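Local coordinates for protein BauA (Acinetobacter baumannii, PDB 6HCP) that probably takes up the iron-loaded siderophore preacinetobactin across the outer membrane as a TonB-dependent receptor, at residues K55-T60 and S566-P571; D88-T93 and G562-F567; Y105-A110 and Q512-L517; A601-K606 and W682-L687. All coordinates share one frame; numbering follows the deposited sequence.

BauA has the TonB-dependent receptor fold, a plug domain inside a beta barrel. Interactions 1, 2 and 3 join the plug to the inner wall. Interactions 1 and 2 share barrel strand 549-569, their centres about 14 Å apart, and overlap at Ser-566 and Phe-567. Interaction 3 uses strand 508-520, its centre about 9 Å from that of interaction 2; plug strands 91-92 and 105-106 are neighbours in one small sheet. Along the chain, interaction 3 is nested inside the loops closed by interactions 1 and 2. Interaction 4 follows, joining the break in strand 599-618 to the connection between strands 665-674 and 697-705. Tyr-92 and Tyr-105 pack against it. The plug thus meets the barrel at several separate points.

Interaction 1. Residues K55-T60 and S566-P571; sequences KKFLDT and SFFGSP. With EDO (1,2-ethanediol), chain U.
The backbones stay well apart, 11.7 Å between Phe-57 CA and Phe-568 CA, and the two rings fill the distance. The fold is that of a TonB-dependent receptor, and here the plug meets the barrel wall. Phe-57 sits in a short 3-10 segment just after strand 54-56. Phe-568 is near the end of barrel strand 549-569. The two side chains reach out from opposite directions and meet as a T-shaped (edge-to-face) pair. The edge of Phe-568 points at the face of Phe-57. The ring planes stand at 74° and the centroids are 5.4 Å apart. Phe-568 CZ lies over the face of Phe-57, displaced toward its rim. The closest atoms are Phe-57 CE1 and Phe-568 CE2, at 3.9 Å. Phe-57 has CG turned opposite its backbone N (chi1 176°), which extends the ring toward the wall. Phe-568 makes a second edge-to-face pair with Tyr-38, and Phe-57 also packs on Thr-527 of the adjacent barrel strand. The plug turn itself is held at Lys-56 O, which accepts Asp-59 N at 2.9 Å and Thr-60 OG1 at 2.8 Å, from opposite faces of the carbonyl plane. Next to Phe-568, a bound ethanediol, probably from the crystallisation liquor, takes a hydrogen bond from Gly-569 N to its O1 at 3.0 Å.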
# COMPACT_ATOMS: atom_id res chain seq x y z
N LYS A 55 -43.10 10.54 -5.31
CA LYS A 55 -43.65 9.29 -5.84
C LYS A 55 -42.76 8.13 -5.37
O LYS A 55 -41.55 8.24 -5.34
CB LYS A 55 -43.75 9.33 -7.36
CG LYS A 55 -44.71 10.39 -7.90
CD LYS A 55 -44.71 10.54 -9.41
CE LYS A 55 -45.34 9.37 -10.14
NZ LYS A 55 -46.81 9.34 -9.95
N LYS A 56 -43.40 6.97 -5.16
CA LYS A 56 -42.71 5.75 -4.80
C LYS A 56 -42.00 5.18 -6.03
O LYS A 56 -42.49 5.29 -7.14
CB LYS A 56 -43.71 4.71 -4.27
CG LYS A 56 -44.38 5.05 -2.95
CD LYS A 56 -45.27 3.92 -2.44
CE LYS A 56 -46.67 4.35 -2.03
NZ LYS A 56 -46.64 5.31 -0.90
N PHE A 57 -40.92 4.43 -5.76
CA PHE A 57 -40.13 3.65 -6.73
C PHE A 57 -41.02 2.98 -7.79
O PHE A 57 -40.86 3.22 -9.02
CB PHE A 57 -39.27 2.65 -5.95
CG PHE A 57 -38.46 1.71 -6.81
CD1 PHE A 57 -37.39 2.17 -7.57
CD2 PHE A 57 -38.71 0.35 -6.80
CE1 PHE A 57 -36.61 1.29 -8.31
CE2 PHE A 57 -37.96 -0.53 -7.58
CZ PHE A 57 -36.90 -0.06 -8.31
N LEU A 58 -41.94 2.11 -7.37
CA LEU A 58 -42.70 1.29 -8.31
C LEU A 58 -43.81 2.09 -9.01
O LEU A 58 -44.47 1.57 -9.93
CB LEU A 58 -43.34 0.11 -7.58
CG LEU A 58 -42.38 -0.99 -7.17
CD1 LEU A 58 -43.14 -2.06 -6.38
CD2 LEU A 58 -41.69 -1.59 -8.38
N ASP A 59 -44.05 3.32 -8.57
CA ASP A 59 -45.08 4.18 -9.19
C ASP A 59 -44.45 5.25 -10.09
O ASP A 59 -45.14 6.16 -10.53
CB ASP A 59 -45.90 4.88 -8.12
CG ASP A 59 -46.74 3.95 -7.26
OD1 ASP A 59 -47.10 2.88 -7.77
OD2 ASP A 59 -46.96 4.29 -6.08
N THR A 60 -43.13 5.21 -10.27
CA THR A 60 -42.41 6.29 -10.97
C THR A 60 -41.96 5.80 -12.34
O THR A 60 -41.11 4.90 -12.42
CB THR A 60 -41.21 6.77 -10.15
OG1 THR A 60 -41.65 7.26 -8.89
CG2 THR A 60 -40.44 7.87 -10.85
N SER A 566 -29.56 -1.87 -12.90
CA SER A 566 -29.04 -1.49 -11.60
C SER A 566 -29.90 -2.10 -10.48
O SER A 566 -30.98 -2.62 -10.73
CB SER A 566 -28.91 -0.00 -11.47
OG SER A 566 -30.16 0.61 -11.64
N PHE A 567 -29.36 -2.06 -9.26
CA PHE A 567 -30.01 -2.72 -8.13
C PHE A 567 -29.53 -2.06 -6.85
O PHE A 567 -28.47 -1.41 -6.81
CB PHE A 567 -29.71 -4.22 -8.15
CG PHE A 567 -28.29 -4.58 -8.50
CD1 PHE A 567 -27.28 -4.45 -7.56
CD2 PHE A 567 -27.94 -4.90 -9.80
CE1 PHE A 567 -25.96 -4.68 -7.91
CE2 PHE A 567 -26.62 -5.15 -10.14
CZ PHE A 567 -25.63 -5.01 -9.19
N PHE A 568 -30.33 -2.23 -5.78
CA PHE A 568 -29.94 -1.73 -4.48
C PHE A 568 -30.67 -2.54 -3.41
O PHE A 568 -31.70 -3.17 -3.68
CB PHE A 568 -30.26 -0.25 -4.33
CG PHE A 568 -31.70 0.12 -4.59
CD1 PHE A 568 -32.67 -0.07 -3.61
CD2 PHE A 568 -32.09 0.66 -5.81
CE1 PHE A 568 -33.98 0.31 -3.82
CE2 PHE A 568 -33.42 1.04 -6.02
CZ PHE A 568 -34.37 0.83 -5.04
N GLY A 569 -30.15 -2.46 -2.19
CA GLY A 569 -30.81 -3.04 -1.03
C GLY A 569 -29.97 -4.12 -0.39
O GLY A 569 -28.74 -4.04 -0.36
N SER A 570 -30.67 -5.09 0.21
CA SER A 570 -30.07 -6.14 0.99
C SER A 570 -30.52 -7.48 0.43
O SER A 570 -31.67 -7.85 0.57
CB SER A 570 -30.43 -6.01 2.45
OG SER A 570 -29.99 -7.16 3.16
N PRO A 571 -29.69 -8.15 -0.40
CA PRO A 571 -30.12 -9.37 -1.07
C PRO A 571 -30.18 -10.56 -0.09
O PRO A 571 -30.85 -11.54 -0.38
CB PRO A 571 -29.05 -9.58 -2.14
CG PRO A 571 -27.81 -8.97 -1.52
CD PRO A 571 -28.31 -7.79 -0.72
C1 EDO U . -28.69 -0.56 0.50
O1 EDO U . -28.15 -0.70 -0.83
C2 EDO U . -29.95 0.30 0.38
O2 EDO U . -30.32 0.83 1.63

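Interaction 2. Residues D88-T93 and G562-F567. With C8E ((hydroxyethyloxy)tri(ethyloxy)octane), chain B.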
# COMPACT_ATOMS: atom_id res chain seq x y z
N ASP A 88 -23.52 4.15 -9.41
CA ASP A 88 -24.53 4.30 -10.47
C ASP A 88 -23.85 4.21 -11.83
O ASP A 88 -23.09 5.10 -12.22
CB ASP A 88 -25.28 5.63 -10.32
CG ASP A 88 -26.48 5.77 -11.24
OD1 ASP A 88 -26.50 5.11 -12.31
OD2 ASP A 88 -27.34 6.59 -10.90
N PRO A 89 -24.06 3.12 -12.59
CA PRO A 89 -23.38 2.95 -13.87
C PRO A 89 -23.86 3.89 -14.98
O PRO A 89 -23.26 3.92 -16.06
CB PRO A 89 -23.73 1.50 -14.25
CG PRO A 89 -25.10 1.29 -13.62
CD PRO A 89 -25.08 2.09 -12.34
N SER A 90 -24.91 4.66 -14.72
CA SER A 90 -25.37 5.65 -15.68
C SER A 90 -24.78 7.04 -15.37
O SER A 90 -25.14 8.02 -16.03
CB SER A 90 -26.89 5.69 -15.73
OG SER A 90 -27.37 4.50 -16.35
N ILE A 91 -23.93 7.12 -14.35
CA ILE A 91 -23.27 8.39 -14.06
C ILE A 91 -21.76 8.20 -14.25
O ILE A 91 -21.19 7.18 -13.89
CB ILE A 91 -23.64 8.86 -12.64
CG1 ILE A 91 -25.17 9.04 -12.56
CG2 ILE A 91 -22.87 10.11 -12.27
CD1 ILE A 91 -25.68 9.71 -11.35
N TYR A 92 -21.13 9.18 -14.91
CA TYR A 92 -19.70 9.12 -15.15
C TYR A 92 -19.04 10.41 -14.68
O TYR A 92 -19.52 11.51 -14.99
CB TYR A 92 -19.39 8.92 -16.64
CG TYR A 92 -17.92 8.93 -16.94
CD1 TYR A 92 -17.10 7.89 -16.52
CD2 TYR A 92 -17.32 10.03 -17.55
CE1 TYR A 92 -15.72 7.96 -16.67
CE2 TYR A 92 -15.95 10.11 -17.71
CZ TYR A 92 -15.15 9.04 -17.31
OH TYR A 92 -13.80 9.14 -17.45
N THR A 93 -17.91 10.26 -13.97
CA THR A 93 -17.04 11.39 -13.65
C THR A 93 -15.63 11.05 -14.12
O THR A 93 -15.19 9.89 -14.07
CB THR A 93 -17.07 11.74 -12.15
OG1 THR A 93 -16.22 12.87 -11.94
CG2 THR A 93 -16.63 10.60 -11.27
N GLY A 562 -28.90 3.73 -24.79
CA GLY A 562 -28.34 3.06 -23.66
C GLY A 562 -29.25 1.98 -23.10
O GLY A 562 -30.47 2.02 -23.26
N ILE A 563 -28.62 1.05 -22.38
CA ILE A 563 -29.29 0.05 -21.59
C ILE A 563 -28.63 0.04 -20.20
O ILE A 563 -27.41 0.08 -20.09
CB ILE A 563 -29.18 -1.33 -22.27
CG1 ILE A 563 -29.87 -1.37 -23.63
CG2 ILE A 563 -29.69 -2.42 -21.34
CD1 ILE A 563 -29.45 -2.54 -24.48
N GLU A 564 -29.47 0.00 -19.16
CA GLU A 564 -29.06 0.12 -17.76
C GLU A 564 -29.67 -1.04 -16.95
O GLU A 564 -30.88 -1.21 -17.00
CB GLU A 564 -29.56 1.44 -17.16
CG GLU A 564 -29.34 2.69 -18.02
CD GLU A 564 -30.27 3.85 -17.70
OE1 GLU A 564 -29.78 4.94 -17.36
OE2 GLU A 564 -31.49 3.66 -17.78
N TRP A 565 -28.85 -1.79 -16.21
CA TRP A 565 -29.33 -2.70 -15.19
C TRP A 565 -28.72 -2.28 -13.86
O TRP A 565 -27.50 -2.22 -13.75
CB TRP A 565 -28.98 -4.16 -15.51
CG TRP A 565 -29.29 -5.10 -14.39
CD1 TRP A 565 -30.37 -5.07 -13.56
CD2 TRP A 565 -28.49 -6.20 -13.94
NE1 TRP A 565 -30.28 -6.05 -12.61
CE2 TRP A 565 -29.14 -6.78 -12.84
CE3 TRP A 565 -27.29 -6.78 -14.38
CZ2 TRP A 565 -28.63 -7.88 -12.15
CZ3 TRP A 565 -26.76 -7.84 -13.68
CH2 TRP A 565 -27.43 -8.40 -12.59
N SER A 566 -29.56 -1.87 -12.90
CA SER A 566 -29.04 -1.49 -11.60
C SER A 566 -29.90 -2.10 -10.48
O SER A 566 -30.98 -2.62 -10.73
CB SER A 566 -28.91 -0.00 -11.47
OG SER A 566 -30.16 0.61 -11.64
N PHE A 567 -29.36 -2.06 -9.26
CA PHE A 567 -30.01 -2.72 -8.13
C PHE A 567 -29.53 -2.06 -6.85
O PHE A 567 -28.47 -1.41 -6.81
CB PHE A 567 -29.71 -4.22 -8.15
CG PHE A 567 -28.29 -4.58 -8.50
CD1 PHE A 567 -27.28 -4.45 -7.56
CD2 PHE A 567 -27.94 -4.90 -9.80
CE1 PHE A 567 -25.96 -4.68 -7.91
CE2 PHE A 567 -26.62 -5.15 -10.14
CZ PHE A 567 -25.63 -5.01 -9.19
C1 C8E B . -27.91 -0.33 -27.22
C2 C8E B . -29.03 0.57 -26.74
C3 C8E B . -30.42 0.04 -27.10
C4 C8E B . -31.49 1.13 -27.07
C5 C8E B . -32.25 1.17 -28.39
C6 C8E B . -33.34 2.22 -28.37
C7 C8E B . -34.14 2.19 -27.06
C8 C8E B . -35.44 2.98 -27.20
O9 C8E B . -36.29 2.67 -26.10
C10 C8E B . -37.47 3.48 -26.09
C11 C8E B . -38.69 2.71 -26.63
O12 C8E B . -39.89 3.49 -26.51
C13 C8E B . -41.10 2.72 -26.50
C14 C8E B . -42.22 3.55 -25.87
O15 C8E B . -41.84 4.92 -25.73
C16 C8E B . -42.65 5.81 -26.52
C17 C8E B . -43.28 6.91 -25.66
O18 C8E B . -44.22 6.38 -24.72
C19 C8E B . -45.57 6.44 -25.20
C20 C8E B . -46.53 6.19 -24.04
O21 C8E B . -45.78 6.46 -22.86
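Ser-90 OG donates to Glu-564 OE1 at 2.6 Å, the hydrogen bond that joins these segments. Glu-564 is modelled in two conformers, so the bond is doubtful beyond the one described. The serine meets OE1 on its anti side, 23° out of the carboxylate plane. Glu-564 CG lies beside its own backbone N (chi1 -46°), and the chain beyond is extended toward the plug. The other oxygen, OE2, accepts from Ser-529 OG and forms a salt bridge with Arg-107. Pro-89 adds apolar packing. Its CD lies 4.4 Å from Ser-566 CB. Its CG approaches the backbone carbonyl of Trp-565, whose side chain points away from the plug. The plug end is a type I beta turn from Asp-88 to Ile-91, closed by Ile-91 N to Asp-88 O at 3.1 Å. Asp-88 OD1 also accepts from Ser-90 N at 2.9 Å, an Asx turn that positions the serine. Lys-142 pairs with the same carboxylate. Strand 549-569 of the barrel thus meets the plug through a buried carboxylate. In this conformer, a hydroxyl donor at OE1 and an arginine at OE2 would probably favour its charged form.

Interaction 3. Residues Y105-A110 and Q512-L517. With C8E ((hydroxyethyloxy)tri(ethyloxy)octane), chain B; EDO (1,2-ethanediol), chain S.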
# COMPACT_ATOMS: atom_id res chain seq x y z
N TYR A 105 -21.50 13.28 -15.81
CA TYR A 105 -22.43 13.01 -16.87
C TYR A 105 -23.50 12.05 -16.35
O TYR A 105 -23.19 11.14 -15.56
CB TYR A 105 -21.73 12.37 -18.07
CG TYR A 105 -20.68 13.22 -18.73
CD1 TYR A 105 -19.42 13.36 -18.18
CD2 TYR A 105 -20.89 13.73 -20.00
CE1 TYR A 105 -18.43 14.10 -18.81
CE2 TYR A 105 -19.95 14.54 -20.61
CZ TYR A 105 -18.70 14.68 -20.05
OH TYR A 105 -17.77 15.43 -20.68
N ILE A 106 -24.73 12.21 -16.84
CA ILE A 106 -25.82 11.28 -16.59
C ILE A 106 -26.38 10.85 -17.95
O ILE A 106 -26.63 11.69 -18.81
CB ILE A 106 -26.91 11.94 -15.69
CG1 ILE A 106 -26.31 12.50 -14.39
CG2 ILE A 106 -28.02 10.95 -15.42
CD1 ILE A 106 -27.28 13.24 -13.52
N ARG A 107 -26.49 9.53 -18.16
CA ARG A 107 -26.91 8.95 -19.43
C ARG A 107 -26.08 9.54 -20.58
O ARG A 107 -26.57 9.70 -21.71
CB ARG A 107 -28.41 9.17 -19.65
CG ARG A 107 -29.26 8.26 -18.78
CD ARG A 107 -30.72 8.19 -19.19
NE ARG A 107 -31.40 7.17 -18.42
CZ ARG A 107 -32.71 6.95 -18.44
NH1 ARG A 107 -33.53 7.82 -19.01
NH2 ARG A 107 -33.18 5.92 -17.76
N GLY A 108 -24.80 9.81 -20.29
CA GLY A 108 -23.83 10.18 -21.30
C GLY A 108 -23.90 11.63 -21.73
O GLY A 108 -23.22 12.01 -22.69
N TYR A 109 -24.69 12.45 -21.03
CA TYR A 109 -24.74 13.88 -21.27
C TYR A 109 -24.34 14.65 -20.01
O TYR A 109 -24.68 14.25 -18.90
CB TYR A 109 -26.16 14.32 -21.66
CG TYR A 109 -26.57 13.93 -23.05
CD1 TYR A 109 -25.94 14.46 -24.16
CD2 TYR A 109 -27.57 12.99 -23.25
CE1 TYR A 109 -26.33 14.11 -25.44
CE2 TYR A 109 -27.94 12.60 -24.52
CZ TYR A 109 -27.34 13.19 -25.61
OH TYR A 109 -27.76 12.87 -26.87
N ALA A 110 -23.72 15.81 -20.21
CA ALA A 110 -23.33 16.66 -19.09
C ALA A 110 -24.56 16.97 -18.23
O ALA A 110 -25.66 17.17 -18.73
CB ALA A 110 -22.68 17.93 -19.60
N GLN A 512 -36.15 12.40 -25.36
CA GLN A 512 -35.95 11.06 -24.83
C GLN A 512 -37.19 10.19 -25.08
O GLN A 512 -38.32 10.60 -24.83
CB GLN A 512 -35.72 11.13 -23.32
CG GLN A 512 -35.68 9.76 -22.66
CD GLN A 512 -35.34 9.88 -21.20
OE1 GLN A 512 -34.17 10.03 -20.83
NE2 GLN A 512 -36.37 9.92 -20.36
N GLN A 513 -36.93 8.95 -25.48
CA GLN A 513 -37.87 7.85 -25.30
C GLN A 513 -37.21 6.81 -24.41
O GLN A 513 -36.03 6.50 -24.60
CB GLN A 513 -38.21 7.21 -26.64
CG GLN A 513 -39.05 8.08 -27.54
CD GLN A 513 -39.37 7.36 -28.82
OE1 GLN A 513 -39.99 6.29 -28.82
NE2 GLN A 513 -38.80 7.85 -29.91
N GLU A 514 -38.00 6.20 -23.51
CA GLU A 514 -37.49 5.26 -22.53
C GLU A 514 -38.52 4.14 -22.33
O GLU A 514 -39.72 4.41 -22.27
CB GLU A 514 -37.20 5.98 -21.22
CG GLU A 514 -36.76 5.06 -20.09
CD GLU A 514 -36.26 5.75 -18.83
OE1 GLU A 514 -36.31 7.00 -18.77
OE2 GLU A 514 -35.85 5.01 -17.88
N LEU A 515 -38.01 2.93 -22.14
CA LEU A 515 -38.80 1.75 -21.72
C LEU A 515 -38.08 1.09 -20.54
O LEU A 515 -36.86 0.97 -20.55
CB LEU A 515 -38.89 0.80 -22.92
CG LEU A 515 -39.66 -0.50 -22.71
CD1 LEU A 515 -41.13 -0.23 -22.44
CD2 LEU A 515 -39.51 -1.40 -23.94
N GLY A 516 -38.81 0.72 -19.50
CA GLY A 516 -38.16 0.18 -18.32
C GLY A 516 -38.99 -0.87 -17.59
O GLY A 516 -40.22 -0.96 -17.75
N LEU A 517 -38.31 -1.52 -16.65
CA LEU A 517 -38.87 -2.55 -15.77
C LEU A 517 -38.27 -2.36 -14.39
O LEU A 517 -37.07 -2.10 -14.28
CB LEU A 517 -38.50 -3.91 -16.36
CG LEU A 517 -38.78 -5.13 -15.47
CD1 LEU A 517 -40.27 -5.42 -15.41
CD2 LEU A 517 -38.03 -6.34 -15.99
C1 C8E B . -27.91 -0.33 -27.22
C2 C8E B . -29.03 0.57 -26.74
C3 C8E B . -30.42 0.04 -27.10
C4 C8E B . -31.49 1.13 -27.07
C5 C8E B . -32.25 1.17 -28.39
C6 C8E B . -33.34 2.22 -28.37
C7 C8E B . -34.14 2.19 -27.06
C8 C8E B . -35.44 2.98 -27.20
O9 C8E B . -36.29 2.67 -26.10
C10 C8E B . -37.47 3.48 -26.09
C11 C8E B . -38.69 2.71 -26.63
O12 C8E B . -39.89 3.49 -26.51
C13 C8E B . -41.10 2.72 -26.50
C14 C8E B . -42.22 3.55 -25.87
O15 C8E B . -41.84 4.92 -25.73
C16 C8E B . -42.65 5.81 -26.52
C17 C8E B . -43.28 6.91 -25.66
O18 C8E B . -44.22 6.38 -24.72
C19 C8E B . -45.57 6.44 -25.20
C20 C8E B . -46.53 6.19 -24.04
O21 C8E B . -45.78 6.46 -22.86
C1 EDO S . -36.77 10.66 -28.85
O1 EDO S . -37.75 10.64 -29.89
C2 EDO S . -35.72 9.65 -29.20
O2 EDO S . -35.21 10.00 -30.49
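A type I' beta turn at the tip of a plug hairpin, from Ile-106 to Tyr-109, sends Arg-107 to the barrel wall, where it meets Glu-514 and Gln-512. The guanidinium grips the Glu-514 carboxylate end-on, one nitrogen to each oxygen. NH1 donates to Glu-514 OE1 at 2.9 Å, and NH2 donates to Glu-514 OE2 at 2.8 Å. Both bonds are nearly straight, at 168° and 167°. The carboxylate oxygens lie close to the guanidinium plane. The carboxylate itself is steeply turned, its plane 69° from that of the guanidinium, so both nitrogens come from above it. Arg-107 is extended from CG to NE, which lets it span the distance from hairpin to wall. Gln-512 sits two residues earlier on the same face of the strand. Its OE1 takes a weak hydrogen bond from Arg-107 NH1 at 2.9 Å. In this TonB-dependent receptor the hairpin belongs to the plug, and strand 508-520 is one of the barrel strands around it. Neighbouring strand 478-489 holds the wall side. Tyr-481 OH bonds Glu-514 OE2, while Asn-483 bonds both Glu-514 OE1 and Gln-512 NE2. Glu-564, modelled in two conformers, is a second acidic neighbour of NH2. The hairpin is closed by Ile-106 N to Tyr-109 O at 2.9 Å and Tyr-109 N to Ile-106 O at 3.0 Å. On the outward side of the strand, Gln-513 OE1 lies 3.5 Å from C16 of a bound C8E detergent molecule.

Interaction 4. Residues A601-K606 and W682-L687; sequences AVAVPK and WAQPQL
Gln-684 lays its side chain alongside Ala-603 and brings its amide oxygen up to Val-602. In the beta barrel of this TonB-dependent receptor, residues 601-606 lie where strand 599-618 is interrupted. Residues 682-687 belong to the connection between barrel strands 665-674 and 697-705. Gln-684 CB is 3.9 Å from Ala-603 CB. Farther out, Gln-684 OE1 lies 3.3 Å from Val-602 CG2, a van der Waals contact. The glutamine reaches this far because CG is opposite the backbone N (chi1 -177°) and the chain stays extended beyond it. The amide nitrogen is anchored: Gln-684 NE2 donates to Asn-689 O and to Ile-638 O. These bonds limit rotation of the amide and leave OE1 facing the valine. Ala-603 has a positive phi of 88° and a psi of -42°, at the centre of a classic gamma turn. The turn is closed by a weak hydrogen bond from Val-604 N to Val-602 O at 2.9 Å. The plug lies close by: Tyr-105 packs on Ala-603 and Val-604, and Gln-686 bonds Asn-103. No direct hydrogen bond crosses between the two segments. A single water bridges the backbones instead, donating to Ala-603 O at 2.7 Å and accepting from Gln-684 N at 3.0 Å.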
# COMPACT_ATOMS: atom_id res chain seq x y z
N ALA A 601 -19.04 10.16 -29.25
CA ALA A 601 -18.88 11.38 -28.48
C ALA A 601 -17.67 11.26 -27.56
O ALA A 601 -17.32 10.15 -27.13
CB ALA A 601 -20.13 11.67 -27.68
N VAL A 602 -17.08 12.42 -27.23
CA VAL A 602 -15.90 12.46 -26.37
C VAL A 602 -16.29 12.16 -24.92
O VAL A 602 -17.45 12.25 -24.52
CB VAL A 602 -15.16 13.80 -26.48
CG1 VAL A 602 -14.64 14.07 -27.89
CG2 VAL A 602 -16.03 14.95 -25.98
N ALA A 603 -15.27 11.76 -24.14
CA ALA A 603 -15.20 11.87 -22.68
C ALA A 603 -15.82 10.65 -21.99
O ALA A 603 -15.35 10.26 -20.92
CB ALA A 603 -15.80 13.17 -22.18
N VAL A 604 -16.96 10.18 -22.49
CA VAL A 604 -17.75 9.18 -21.79
C VAL A 604 -17.36 7.78 -22.26
O VAL A 604 -17.10 7.57 -23.44
CB VAL A 604 -19.26 9.42 -21.96
CG1 VAL A 604 -19.68 10.67 -21.22
CG2 VAL A 604 -19.68 9.44 -23.42
N PRO A 605 -17.37 6.79 -21.35
CA PRO A 605 -17.13 5.40 -21.72
C PRO A 605 -18.41 4.77 -22.27
O PRO A 605 -19.51 5.15 -21.85
CB PRO A 605 -16.74 4.74 -20.39
CG PRO A 605 -17.47 5.54 -19.36
CD PRO A 605 -17.50 6.96 -19.89
N LYS A 606 -18.26 3.75 -23.11
CA LYS A 606 -19.43 3.02 -23.61
C LYS A 606 -19.89 1.95 -22.61
O LYS A 606 -21.06 1.65 -22.55
CB LYS A 606 -19.12 2.38 -24.96
CG LYS A 606 -18.99 3.41 -26.07
CD LYS A 606 -18.70 2.81 -27.42
CE LYS A 606 -19.93 2.32 -28.14
NZ LYS A 606 -19.67 2.30 -29.60
N TRP A 682 -5.56 9.02 -17.17
CA TRP A 682 -6.10 10.23 -17.81
C TRP A 682 -7.61 10.06 -17.97
O TRP A 682 -8.06 9.01 -18.41
CB TRP A 682 -5.49 10.44 -19.20
CG TRP A 682 -4.01 10.66 -19.27
CD1 TRP A 682 -3.11 9.91 -19.98
CD2 TRP A 682 -3.31 11.84 -18.84
NE1 TRP A 682 -1.88 10.49 -19.92
CE2 TRP A 682 -1.96 11.68 -19.24
CE3 TRP A 682 -3.65 12.96 -18.07
CZ2 TRP A 682 -1.01 12.67 -19.03
CZ3 TRP A 682 -2.70 13.93 -17.84
CH2 TRP A 682 -1.39 13.78 -18.31
N ALA A 683 -8.33 11.16 -17.82
CA ALA A 683 -9.75 11.24 -18.24
C ALA A 683 -10.04 12.69 -18.61
O ALA A 683 -9.23 13.57 -18.33
CB ALA A 683 -10.65 10.76 -17.14
N GLN A 684 -11.22 12.95 -19.18
CA GLN A 684 -11.47 14.24 -19.78
C GLN A 684 -12.26 15.10 -18.81
O GLN A 684 -13.43 14.83 -18.55
CB GLN A 684 -12.21 14.14 -21.11
CG GLN A 684 -12.41 15.50 -21.79
CD GLN A 684 -12.49 15.41 -23.30
OE1 GLN A 684 -13.57 15.52 -23.89
NE2 GLN A 684 -11.33 15.31 -23.95
N PRO A 685 -11.70 16.24 -18.38
CA PRO A 685 -12.45 17.20 -17.57
C PRO A 685 -13.21 18.19 -18.47
O PRO A 685 -13.07 18.14 -19.71
CB PRO A 685 -11.32 17.90 -16.81
CG PRO A 685 -10.22 17.99 -17.84
CD PRO A 685 -10.35 16.72 -18.68
N GLN A 686 -13.83 19.18 -17.85
CA GLN A 686 -14.37 20.34 -18.59
C GLN A 686 -13.24 21.27 -19.05
O GLN A 686 -12.24 21.45 -18.35
CB GLN A 686 -15.34 21.09 -17.69
CG GLN A 686 -16.63 20.31 -17.48
CD GLN A 686 -17.65 21.09 -16.68
OE1 GLN A 686 -17.74 22.30 -16.79
NE2 GLN A 686 -18.50 20.37 -15.95
N LEU A 687 -13.41 21.80 -20.26
CA LEU A 687 -12.66 22.93 -20.86
C LEU A 687 -11.27 22.53 -21.36
O LEU A 687 -10.78 23.16 -22.27
CB LEU A 687 -12.58 24.11 -19.88
CG LEU A 687 -13.93 24.68 -19.44
CD1 LEU A 687 -13.72 25.95 -18.63
CD2 LEU A 687 -14.86 24.94 -20.62
O HOH W 1 -13.04 10.59 -19.64